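Local coordinates for EreC (Klebsiella pneumoniae, PDB 6XCQ), which probably hydrolyses the macrolactone ester of erythromycin and related macrolides, inactivating the antibiotic and so giving its host resistance, at residues S108-S113 / H118-F123; K182-E187 / V222-L227; Q328-A331 / D337-A340. The protein carries 1 engineered substitution. All coordinates share one frame; numbering follows the deposited sequence.

Interaction 1: residues S108-S113 / H118-F123; sequences SEYLNS and HELERF
Tyr110 and Phe123 stand across from each other where the chain leaves helix 101-112 and doubles back, their CA atoms 6.1 Å apart. Tyr110 has the largest share of the buried surface. With its CG anti to the backbone N (chi1 164°), the ring is carried across to Leu120, whose CD1 lies 3.9 Å from the Tyr110 ring centroid, over one face. Leu120 CB touches the same ring nearer its hydroxyl end. At the edge of this ring, near its plane, the backbone O of His118 comes to 3.4 Å from Tyr110 CD1. Tyr110 also presses its CB over a face of the Phe123 ring, 3.6 Å from Phe123 CG, while the two rings themselves stand obliquely with planes at 50°. Glu109 CB adds an aliphatic touch at Phe123 CE2. Ser113 OG is held by a bond back to Tyr110 O at 2.9 Å, and Ser113 N reaches that same oxygen from the same face of the carbonyl plane. Ser113 CB comes obliquely to 3.1 Å from His118 ND1, a short and doubtful spacing. Helix 126-146 backs the turn: Lys140 bonds Ser113 OG, Ile137 packs on Tyr110 and Phe129 on Leu120, while Leu111 leans on Ile139 and on Leu152, joining the turn between helices 101-112 and 126-146 to 151-154, an edge strand of the sheet.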
loop_
_atom_site.group_PDB
_atom_site.type_symbol
_atom_site.label_atom_id
_atom_site.label_comp_id
_atom_site.label_asym_id
_atom_site.label_seq_id
_atom_site.Cartn_x
_atom_site.Cartn_y
_atom_site.Cartn_z
ATOM N N SER A 108 2.106 -14.829 -2.985
ATOM C CA SER A 108 2.240 -15.880 -1.982
ATOM C C SER A 108 2.737 -17.173 -2.608
ATOM O O SER A 108 3.569 -17.875 -2.018
ATOM C CB SER A 108 0.906 -16.132 -1.285
ATOM O OG SER A 108 0.608 -15.099 -0.378
ATOM N N GLU A 109 2.210 -17.521 -3.786
ATOM C CA GLU A 109 2.749 -18.651 -4.538
ATOM C C GLU A 109 4.246 -18.497 -4.755
ATOM O O GLU A 109 5.004 -19.465 -4.640
ATOM C CB GLU A 109 2.066 -18.755 -5.896
ATOM C CG GLU A 109 0.701 -19.382 -5.923
ATOM C CD GLU A 109 0.234 -19.548 -7.348
ATOM O OE1 GLU A 109 0.706 -20.496 -8.013
ATOM O OE2 GLU A 109 -0.565 -18.704 -7.820
ATOM N N TYR A 110 4.683 -17.287 -5.111
ATOM C CA TYR A 110 6.106 -17.038 -5.285
ATOM C C TYR A 110 6.873 -17.344 -4.007
ATOM O O TYR A 110 7.867 -18.076 -4.026
ATOM C CB TYR A 110 6.329 -15.588 -5.711
ATOM C CG TYR A 110 7.756 -15.113 -5.546
ATOM C CD1 TYR A 110 8.763 -15.573 -6.404
ATOM C CD2 TYR A 110 8.097 -14.203 -4.549
ATOM C CE1 TYR A 110 10.082 -15.131 -6.268
ATOM C CE2 TYR A 110 9.414 -13.746 -4.409
ATOM C CZ TYR A 110 10.399 -14.217 -5.273
ATOM O OH TYR A 110 11.702 -13.784 -5.147
ATOM N N LEU A 111 6.428 -16.780 -2.882
ATOM C CA LEU A 111 7.160 -16.968 -1.632
ATOM C C LEU A 111 7.320 -18.444 -1.293
ATOM O O LEU A 111 8.402 -18.878 -0.880
ATOM C CB LEU A 111 6.455 -16.245 -0.490
ATOM C CG LEU A 111 6.538 -14.719 -0.554
ATOM C CD1 LEU A 111 5.895 -14.113 0.686
ATOM C CD2 LEU A 111 7.985 -14.255 -0.714
ATOM N N ASN A 112 6.257 -19.232 -1.480
ATOM C CA ASN A 112 6.242 -20.627 -1.061
ATOM C C ASN A 112 6.863 -21.565 -2.082
ATOM O O ASN A 112 7.122 -22.725 -1.752
ATOM C CB ASN A 112 4.803 -21.057 -0.762
ATOM C CG ASN A 112 4.194 -20.273 0.380
ATOM O OD1 ASN A 112 4.763 -20.204 1.467
ATOM N ND2 ASN A 112 3.036 -19.664 0.138
ATOM N N SER A 113 7.115 -21.095 -3.298
ATOM C CA SER A 113 7.629 -21.957 -4.350
ATOM C C SER A 113 9.106 -22.281 -4.124
ATOM O O SER A 113 9.804 -21.620 -3.351
ATOM C CB SER A 113 7.462 -21.281 -5.705
ATOM O OG SER A 113 8.438 -20.262 -5.840
ATOM N N HIS A 118 11.393 -20.321 -10.577
ATOM C CA HIS A 118 10.318 -19.634 -9.875
ATOM C C HIS A 118 10.652 -18.178 -9.598
ATOM O O HIS A 118 10.416 -17.687 -8.488
ATOM C CB HIS A 118 10.012 -20.362 -8.571
ATOM C CG HIS A 118 9.338 -21.683 -8.777
ATOM N ND1 HIS A 118 9.320 -22.672 -7.818
ATOM C CD2 HIS A 118 8.666 -22.182 -9.843
ATOM C CE1 HIS A 118 8.656 -23.717 -8.280
ATOM N NE2 HIS A 118 8.255 -23.448 -9.508
ATOM N N GLU A 119 11.191 -17.491 -10.604
ATOM C CA GLU A 119 11.563 -16.090 -10.475
ATOM C C GLU A 119 10.334 -15.229 -10.198
ATOM O O GLU A 119 9.214 -15.561 -10.595
ATOM C CB GLU A 119 12.244 -15.603 -11.757
ATOM C CG GLU A 119 13.411 -16.464 -12.229
ATOM C CD GLU A 119 12.974 -17.696 -13.025
ATOM O OE1 GLU A 119 11.966 -17.617 -13.764
ATOM O OE2 GLU A 119 13.653 -18.741 -12.918
ATOM N N LEU A 120 10.560 -14.090 -9.534
ATOM C CA LEU A 120 9.456 -13.210 -9.170
ATOM C C LEU A 120 8.737 -12.665 -10.399
ATOM O O LEU A 120 7.523 -12.431 -10.347
ATOM C CB LEU A 120 9.968 -12.060 -8.299
ATOM C CG LEU A 120 8.960 -10.938 -7.991
ATOM C CD1 LEU A 120 7.769 -11.455 -7.140
ATOM C CD2 LEU A 120 9.686 -9.787 -7.300
ATOM N N GLU A 121 9.456 -12.468 -11.510
ATOM C CA GLU A 121 8.824 -11.986 -12.736
ATOM C C GLU A 121 7.638 -12.850 -13.166
ATOM O O GLU A 121 6.719 -12.354 -13.819
ATOM C CB GLU A 121 9.837 -11.938 -13.878
ATOM C CG GLU A 121 10.855 -10.832 -13.782
ATOM C CD GLU A 121 12.105 -11.272 -13.066
ATOM O OE1 GLU A 121 12.024 -12.224 -12.256
ATOM O OE2 GLU A 121 13.170 -10.668 -13.312
ATOM N N ARG A 122 7.645 -14.134 -12.822
ATOM C CA ARG A 122 6.560 -15.022 -13.239
ATOM C C ARG A 122 5.301 -14.839 -12.405
ATOM O O ARG A 122 4.226 -15.280 -12.825
ATOM C CB ARG A 122 7.001 -16.480 -13.149
ATOM C CG ARG A 122 8.182 -16.840 -14.030
ATOM C CD ARG A 122 7.720 -17.466 -15.340
ATOM N NE ARG A 122 8.775 -17.472 -16.351
ATOM C CZ ARG A 122 9.831 -18.283 -16.334
ATOM N NH1 ARG A 122 10.735 -18.210 -17.300
ATOM N NH2 ARG A 122 9.984 -19.167 -15.355
ATOM N N PHE A 123 5.410 -14.210 -11.236
ATOM C CA PHE A 123 4.305 -14.140 -10.290
ATOM C C PHE A 123 3.827 -12.719 -10.058
ATOM O O PHE A 123 3.029 -12.490 -9.141
ATOM C CB PHE A 123 4.709 -14.749 -8.945
ATOM C CG PHE A 123 5.101 -16.190 -9.021
ATOM C CD1 PHE A 123 6.391 -16.554 -9.382
ATOM C CD2 PHE A 123 4.175 -17.188 -8.738
ATOM C CE1 PHE A 123 6.755 -17.892 -9.450
ATOM C CE2 PHE A 123 4.534 -18.529 -8.807
ATOM C CZ PHE A 123 5.826 -18.879 -9.166
#

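Interaction 2: residues K182-E187 / V222-L227; sequences KPHVDE and VTRLKL
His184 and Leu225 come from opposite directions between two helices, Leu225 CD1 arriving at the edge of the imidazole, near its plane, 3.4 Å from His184 CD2. A face of the same ring is covered by the Arg224 side chain, whose CD lies 4.2 Å from the His184 ring centroid in a CH-pi contact; the guanidinium is turned about 75° from the ring plane. Arg224 was modelled in two conformers, which makes this part of the contact the less certain. The Val185 side chain crosses that of Leu225 at about a right angle, Val185 CG2 lying 3.7 Å from Leu225 CD1. A chi1 of -178° points the imidazole away from its own amide nitrogen and toward the other helix, where NE2 makes a hydrogen bond to the carbonyl O of Gly221, one residue ahead of the 222-227 segment. Further out, Leu188 and Ile181 pack on Leu225, and Ala171 of helix 164-177 on Val185. The two helical segments run roughly antiparallel, at 147°, with axes 10.8 Å apart, a gap spanned by the imidazole and the leucine. The bond to Gly221 means that NE2 carries a hydrogen; whether ND1 does too is not settled. His184 ND1 sits 4.5 Å from Arg224 NE, a nearby positive charge that would probably disfavour a second proton. The join is thus mostly apolar, with one polar tie from a histidine to the backbone.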
loop_
_atom_site.group_PDB
_atom_site.type_symbol
_atom_site.label_atom_id
_atom_site.label_comp_id
_atom_site.label_asym_id
_atom_site.label_seq_id
_atom_site.Cartn_x
_atom_site.Cartn_y
_atom_site.Cartn_z
ATOM N N LYS A 182 -25.454 -15.167 -12.336
ATOM C CA LYS A 182 -24.289 -15.317 -13.205
ATOM C C LYS A 182 -24.396 -14.584 -14.542
ATOM O O LYS A 182 -23.362 -14.078 -15.012
ATOM C CB LYS A 182 -24.011 -16.806 -13.436
ATOM C CG LYS A 182 -22.939 -17.092 -14.477
ATOM C CD LYS A 182 -21.765 -17.851 -13.886
ATOM C CE LYS A 182 -20.975 -18.574 -14.964
ATOM N NZ LYS A 182 -20.518 -17.662 -16.048
ATOM N N PRO A 183 -25.551 -14.509 -15.218
ATOM C CA PRO A 183 -25.591 -13.694 -16.447
ATOM C C PRO A 183 -25.241 -12.236 -16.192
ATOM O O PRO A 183 -24.555 -11.601 -16.999
ATOM C CB PRO A 183 -27.040 -13.848 -16.927
ATOM C CG PRO A 183 -27.536 -15.090 -16.289
ATOM C CD PRO A 183 -26.833 -15.201 -14.979
ATOM N N HIS A 184 -25.710 -11.701 -15.067
ATOM C CA HIS A 184 -25.428 -10.321 -14.692
ATOM C C HIS A 184 -23.931 -10.100 -14.476
ATOM O O HIS A 184 -23.382 -9.089 -14.925
ATOM C CB HIS A 184 -26.256 -9.985 -13.448
ATOM C CG HIS A 184 -26.118 -8.575 -12.964
ATOM N ND1 HIS A 184 -26.952 -7.559 -13.379
ATOM C CD2 HIS A 184 -25.272 -8.021 -12.062
ATOM C CE1 HIS A 184 -26.610 -6.434 -12.771
ATOM N NE2 HIS A 184 -25.595 -6.689 -11.964
ATOM N N VAL A 185 -23.245 -11.046 -13.818
ATOM C CA VAL A 185 -21.794 -10.935 -13.647
ATOM C C VAL A 185 -21.090 -10.983 -14.996
ATOM O O VAL A 185 -20.095 -10.279 -15.221
ATOM C CB VAL A 185 -21.263 -12.037 -12.706
ATOM C CG1 VAL A 185 -19.720 -12.101 -12.743
ATOM C CG2 VAL A 185 -21.748 -11.819 -11.290
ATOM N N ASP A 186 -21.589 -11.817 -15.911
ATOM C CA ASP A 186 -20.937 -11.970 -17.209
ATOM C C ASP A 186 -21.172 -10.750 -18.090
ATOM O O ASP A 186 -20.284 -10.345 -18.851
ATOM C CB ASP A 186 -21.433 -13.243 -17.891
ATOM C CG ASP A 186 -20.909 -14.495 -17.218
ATOM O OD1 ASP A 186 -19.697 -14.552 -16.917
ATOM O OD2 ASP A 186 -21.704 -15.423 -16.985
ATOM N N GLU A 187 -22.357 -10.146 -17.995
ATOM C CA GLU A 187 -22.576 -8.864 -18.652
ATOM C C GLU A 187 -21.575 -7.826 -18.150
ATOM O O GLU A 187 -20.972 -7.094 -18.946
ATOM C CB GLU A 187 -24.014 -8.406 -18.410
ATOM C CG GLU A 187 -24.389 -7.096 -19.077
ATOM C CD GLU A 187 -25.774 -7.129 -19.702
ATOM N N VAL A 222 -22.839 -3.181 -10.405
ATOM C CA VAL A 222 -22.096 -3.641 -9.239
ATOM C C VAL A 222 -22.894 -3.385 -7.966
ATOM O O VAL A 222 -22.945 -4.238 -7.073
ATOM C CB VAL A 222 -20.700 -2.988 -9.203
ATOM C CG1 VAL A 222 -20.052 -3.175 -7.863
ATOM C CG2 VAL A 222 -19.809 -3.618 -10.277
ATOM N N THR A 223 -23.560 -2.230 -7.871
ATOM C CA THR A 223 -24.394 -1.965 -6.701
ATOM C C THR A 223 -25.518 -3.000 -6.572
ATOM O O THR A 223 -25.786 -3.506 -5.476
ATOM C CB THR A 223 -24.951 -0.538 -6.780
ATOM O OG1 THR A 223 -23.869 0.407 -6.629
ATOM C CG2 THR A 223 -25.955 -0.286 -5.699
ATOM N N ARG A 224 -26.182 -3.330 -7.683
ATOM C CA ARG A 224 -27.222 -4.357 -7.640
ATOM C C ARG A 224 -26.671 -5.663 -7.085
ATOM O O ARG A 224 -27.282 -6.289 -6.209
ATOM C CB ARG A 224 -27.812 -4.574 -9.037
ATOM C CG ARG A 224 -29.057 -5.477 -9.073
ATOM C CD ARG A 224 -28.724 -6.928 -9.434
ATOM N NE ARG A 224 -29.866 -7.642 -9.995
ATOM C CZ ARG A 224 -30.752 -8.332 -9.283
ATOM N NH1 ARG A 224 -30.652 -8.399 -7.956
ATOM N NH2 ARG A 224 -31.753 -8.947 -9.903
ATOM N N LEU A 225 -25.500 -6.077 -7.570
ATOM C CA LEU A 225 -24.897 -7.322 -7.104
ATOM C C LEU A 225 -24.550 -7.258 -5.628
ATOM O O LEU A 225 -24.731 -8.238 -4.903
ATOM C CB LEU A 225 -23.630 -7.624 -7.904
ATOM C CG LEU A 225 -23.811 -8.614 -9.042
ATOM C CD1 LEU A 225 -22.631 -8.521 -9.982
ATOM C CD2 LEU A 225 -23.988 -10.028 -8.506
ATOM N N LYS A 226 -24.002 -6.122 -5.189
ATOM C CA LYS A 226 -23.581 -5.961 -3.802
ATOM C C LYS A 226 -24.750 -6.111 -2.843
ATOM O O LYS A 226 -24.618 -6.721 -1.774
ATOM C CB LYS A 226 -22.965 -4.583 -3.624
ATOM C CG LYS A 226 -22.405 -4.317 -2.245
ATOM C CD LYS A 226 -21.959 -2.870 -2.148
ATOM C CE LYS A 226 -22.261 -2.285 -0.784
ATOM N NZ LYS A 226 -21.158 -2.554 0.167
ATOM N N LEU A 227 -25.884 -5.507 -3.184
ATOM C CA LEU A 227 -27.047 -5.551 -2.301
ATOM C C LEU A 227 -27.728 -6.918 -2.336
ATOM O O LEU A 227 -28.260 -7.375 -1.317
ATOM C CB LEU A 227 -28.030 -4.445 -2.694
ATOM C CG LEU A 227 -27.881 -3.047 -2.066
ATOM C CD1 LEU A 227 -26.448 -2.613 -1.955
ATOM C CD2 LEU A 227 -28.679 -2.019 -2.859
#

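Interaction 3: residues Q328-A331 / D337-A340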
loop_
_atom_site.group_PDB
_atom_site.type_symbol
_atom_site.label_atom_id
_atom_site.label_comp_id
_atom_site.label_asym_id
_atom_site.label_seq_id
_atom_site.Cartn_x
_atom_site.Cartn_y
_atom_site.Cartn_z
ATOM N N GLN A 328 -5.395 7.524 8.933
ATOM C CA GLN A 328 -6.305 8.298 9.772
ATOM C C GLN A 328 -7.535 7.474 10.130
ATOM O O GLN A 328 -8.059 7.587 11.247
ATOM C CB GLN A 328 -6.705 9.613 9.085
ATOM C CG GLN A 328 -7.581 10.550 9.963
ATOM C CD GLN A 328 -7.774 11.954 9.388
ATOM O OE1 GLN A 328 -7.267 12.280 8.314
ATOM N NE2 GLN A 328 -8.511 12.799 10.118
ATOM N N HIS A 329 -7.998 6.623 9.204
ATOM C CA HIS A 329 -9.056 5.672 9.534
ATOM C C HIS A 329 -8.577 4.677 10.584
ATOM O O HIS A 329 -9.246 4.449 11.597
ATOM C CB HIS A 329 -9.523 4.911 8.282
ATOM C CG HIS A 329 -10.198 5.758 7.244
ATOM N ND1 HIS A 329 -11.562 5.938 7.199
ATOM C CD2 HIS A 329 -9.692 6.452 6.195
ATOM C CE1 HIS A 329 -11.871 6.701 6.165
ATOM N NE2 HIS A 329 -10.753 7.024 5.536
ATOM N N LEU A 330 -7.416 4.062 10.349
ATOM C CA LEU A 330 -6.907 3.054 11.270
ATOM C C LEU A 330 -6.621 3.622 12.650
ATOM O O LEU A 330 -6.800 2.925 13.658
ATOM C CB LEU A 330 -5.642 2.424 10.696
ATOM C CG LEU A 330 -5.845 1.614 9.420
ATOM C CD1 LEU A 330 -4.479 1.080 8.940
ATOM C CD2 LEU A 330 -6.868 0.479 9.666
ATOM N N ALA A 331 -6.169 4.870 12.728
ATOM C CA ALA A 331 -5.974 5.500 14.034
ATOM C C ALA A 331 -7.269 5.648 14.821
ATOM O O ALA A 331 -7.208 5.915 16.028
ATOM C CB ALA A 331 -5.326 6.879 13.877
ATOM N N ASP A 337 -4.387 0.280 18.370
ATOM C CA ASP A 337 -3.302 -0.656 18.096
ATOM C C ASP A 337 -2.670 -0.450 16.713
ATOM O O ASP A 337 -2.071 -1.380 16.168
ATOM C CB ASP A 337 -3.815 -2.091 18.235
ATOM C CG ASP A 337 -4.964 -2.388 17.291
ATOM O OD1 ASP A 337 -5.338 -1.485 16.517
ATOM O OD2 ASP A 337 -5.497 -3.521 17.311
ATOM N N TYR A 338 -2.815 0.737 16.127
ATOM C CA TYR A 338 -2.156 1.098 14.878
ATOM C C TYR A 338 -0.975 2.010 15.168
ATOM O O TYR A 338 -1.105 2.968 15.938
ATOM C CB TYR A 338 -3.123 1.808 13.926
ATOM C CG TYR A 338 -2.452 2.353 12.680
ATOM C CD1 TYR A 338 -1.859 1.501 11.761
ATOM C CD2 TYR A 338 -2.429 3.718 12.415
ATOM C CE1 TYR A 338 -1.245 2.005 10.602
ATOM C CE2 TYR A 338 -1.830 4.222 11.267
ATOM C CZ TYR A 338 -1.240 3.363 10.370
ATOM O OH TYR A 338 -0.624 3.870 9.241
ATOM N N ARG A 339 0.169 1.726 14.536
ATOM C CA ARG A 339 1.344 2.593 14.602
ATOM C C ARG A 339 1.859 2.841 13.191
ATOM O O ARG A 339 1.795 1.947 12.343
ATOM C CB ARG A 339 2.467 1.973 15.454
ATOM C CG ARG A 339 2.031 1.452 16.827
ATOM C CD ARG A 339 1.734 2.555 17.846
ATOM N NE ARG A 339 1.444 1.929 19.140
ATOM C CZ ARG A 339 0.222 1.674 19.613
ATOM N NH1 ARG A 339 -0.861 2.028 18.926
ATOM N NH2 ARG A 339 0.079 1.060 20.782
ATOM N N ALA A 340 2.381 4.050 12.944
ATOM C CA ALA A 340 2.860 4.455 11.622
ATOM C C ALA A 340 4.291 4.970 11.724
ATOM O O ALA A 340 4.555 5.935 12.448
ATOM C CB ALA A 340 1.962 5.544 11.023
HETATM O O HOH W 1 -5.610 2.461 16.090
#
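Tyr338 loses the most surface in this contact, and it does so by laying one face of its ring against Leu330 on the short helix 326-330. A chi1 of 173° sends the ring out on the side away from its own amide, off the start of strand 338-345 and across to the helix. Leu330 meets that face twice. Its CB sits 3.9 Å from the Tyr338 ring centroid, 17° off the ring normal, in a CH-pi contact, and Leu330 CD1 lies 3.8 Å from Tyr338 CE1, farther along the same face. The two side chains cross at about a right angle, with CB over the CG side of the ring and CD1 toward CE1. Ala331 contributes a smaller share through its backbone N, which approaches Tyr338 CD2 obliquely at 3.9 Å.

The backbones are tied by one water. It donates to Leu330 O at 2.7 Å and accepts from Tyr338 N at 3.3 Å, and so serves the Leu330 carbonyl and an amide at the first residue of the strand together. The far end of the tyrosine is fixed as well, its OH bonding to the carbonyl of Leu310, while Ile62 touches its side chain. Leu330 also packs on Val289 of helix 279-295.

Strand 338-345 lies between the parallel strands 423-427 and 62-65 of the mixed sheet. Helix 326-330 belongs to the connection between the parallel strands 301-304 and 338-345, which have 62-65 between them in the sheet. The contact packs this helix on the start of the second strand, as in alpha/beta proteins.

In the fold
The three contacts follow one another along the chain and lie far apart in space. The centres of interactions 1 and 2 are 32 Å apart. A distance of 31 Å separates the centres of interactions 1 and 3, and 34 Å those of interactions 2 and 3. None touches another, the nearest atoms of interactions 2 and 3 still being about 14 Å apart. Interactions 1 and 3 lie on opposite sides of the chain's centre and both bear on the mixed sheet, the first next to its edge strand 151-154, the third at inner strand 338-345. Interaction 2 is the most peripheral, 28 Å from the centre of the chain, among the helices that lie in sequence between strands 151-154 and 301-304.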